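Local coordinates for protein translation initiation factor 4E (Ascaris suum, PDB 3M94) that binds the trimethylated m2,2,7G cap, and probably recruits messenger RNAs carrying such caps for the initiation of translation, at residues L153-P156 with D157-I161. Sequence-based numbering, arbitrary orientation.
Sequences LEIP and DTEPI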
loop_
_atom_site.group_PDB
_atom_site.type_symbol
_atom_site.label_atom_id
_atom_site.label_comp_id
_atom_site.label_asym_id
_atom_site.label_seq_id
_atom_site.Cartn_x
_atom_site.Cartn_y
_atom_site.Cartn_z
ATOM N N LEU A 153 -2.338 11.486 1.832
ATOM C CA LEU A 153 -1.548 11.236 3.049
ATOM C C LEU A 153 -0.994 12.534 3.627
ATOM O O LEU A 153 -0.387 12.545 4.703
ATOM C CB LEU A 153 -0.432 10.219 2.783
ATOM C CG LEU A 153 -0.811 8.740 2.897
ATOM C CD1 LEU A 153 -1.940 8.357 1.956
ATOM C CD2 LEU A 153 0.414 7.857 2.650
ATOM N N GLU A 154 -1.243 13.628 2.910
ATOM C CA GLU A 154 -0.767 14.953 3.313
ATOM C C GLU A 154 0.736 14.951 3.572
ATOM O O GLU A 154 1.207 15.431 4.588
ATOM C CB GLU A 154 -1.573 15.484 4.500
ATOM C CG GLU A 154 -2.978 15.897 4.085
ATOM C CD GLU A 154 -3.894 16.219 5.255
ATOM O OE1 GLU A 154 -3.969 15.418 6.213
ATOM O OE2 GLU A 154 -4.556 17.283 5.198
ATOM N N ILE A 155 1.477 14.398 2.620
ATOM C CA ILE A 155 2.923 14.373 2.685
ATOM C C ILE A 155 3.474 15.722 2.198
ATOM O O ILE A 155 3.237 16.106 1.049
ATOM C CB ILE A 155 3.497 13.200 1.865
ATOM C CG1 ILE A 155 2.917 11.867 2.378
ATOM C CG2 ILE A 155 5.033 13.221 1.906
ATOM C CD1 ILE A 155 3.085 10.689 1.434
ATOM N N PRO A 156 4.193 16.448 3.083
ATOM C CA PRO A 156 4.727 17.772 2.749
ATOM C C PRO A 156 5.891 17.697 1.766
ATOM O O PRO A 156 6.490 16.628 1.574
ATOM C CB PRO A 156 5.196 18.315 4.102
ATOM C CG PRO A 156 5.507 17.099 4.913
ATOM C CD PRO A 156 4.505 16.061 4.476
ATOM N N ASP A 157 6.200 18.834 1.152
ATOM C CA ASP A 157 7.251 18.922 0.140
ATOM C C ASP A 157 8.646 18.657 0.695
ATOM O O ASP A 157 9.523 18.176 -0.026
ATOM C CB ASP A 157 7.185 20.273 -0.572
ATOM C CG ASP A 157 6.004 20.367 -1.515
ATOM O OD1 ASP A 157 5.543 19.312 -1.998
ATOM O OD2 ASP A 157 5.533 21.489 -1.774
ATOM N N THR A 158 8.838 18.941 1.979
ATOM C CA THR A 158 10.093 18.614 2.660
ATOM C C THR A 158 10.379 17.109 2.704
ATOM O O THR A 158 11.486 16.698 3.053
ATOM C CB THR A 158 10.130 19.163 4.100
ATOM O OG1 THR A 158 8.915 18.807 4.775
ATOM C CG2 THR A 158 10.314 20.690 4.102
ATOM N N GLU A 159 9.386 16.290 2.355
ATOM C CA GLU A 159 9.566 14.840 2.394
ATOM C C GLU A 159 9.226 14.174 1.063
ATOM O O GLU A 159 8.137 13.624 0.901
ATOM C CB GLU A 159 8.767 14.232 3.549
ATOM C CG GLU A 159 9.287 14.647 4.927
ATOM C CD GLU A 159 8.232 14.554 6.020
ATOM O OE1 GLU A 159 7.076 14.173 5.709
ATOM O OE2 GLU A 159 8.560 14.865 7.192
ATOM N N PRO A 160 10.166 14.228 0.100
ATOM C CA PRO A 160 9.978 13.630 -1.215
ATOM C C PRO A 160 9.487 12.188 -1.165
ATOM O O PRO A 160 9.773 11.456 -0.229
ATOM C CB PRO A 160 11.388 13.684 -1.838
ATOM C CG PRO A 160 12.315 14.013 -0.712
ATOM C CD PRO A 160 11.499 14.847 0.210
ATOM N N ILE A 161 8.704 11.816 -2.166
ATOM C CA ILE A 161 8.305 10.448 -2.359
ATOM C C ILE A 161 8.804 10.102 -3.744
ATOM O O ILE A 161 8.975 10.994 -4.597
ATOM C CB ILE A 161 6.779 10.246 -2.179
ATOM C CG1 ILE A 161 5.963 11.091 -3.167
ATOM C CG2 ILE A 161 6.381 10.569 -0.734
ATOM C CD1 ILE A 161 4.507 10.577 -3.419
#
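P156 and E159 are the first and fourth residues of a type I beta turn, which reverses the chain between helix 139-153 and strand 161-165 of the eIF4E fold. The helix has already ended in a Schellman motif, with E154 leaving helical geometry at positive phi (53°), and two residues later the turn begins. One backbone bond closes the turn: E159 N donates to P156 O over 3.0 Å with an N-H...O angle of 156°, the donor standing well above the carbonyl plane.

Two side chains of the turn, those of E159 and T158, lie against the proline ring. The E159 chain, extended beyond CG, runs obliquely past the ring, bringing OE1 within 3.4 Å of both P156 CG and P156 CD. T158 OG1, placed between its own backbone N and carbonyl carbon (chi1 49°), lies 3.8 Å from P156 CB.

D157 points away from 153-156, and its OD1 forms a salt bridge with K150 NZ, which also hydrogen-bonds I155 O and so ties the turn back to the helix.

The apolar part of the contact joins I155 to I161. I155 touches Y95 of helix 88-104 and V81 of strand 77-83, while I161 touches W79 of that strand and I183 of strand 181-183. Both I155 methyls approach I161 CG2, CD1 at 3.9 Å and CG2 at 4.0 Å; I155 CG2 also meets a carbonyl oxygen, 3.3 Å from E159 O.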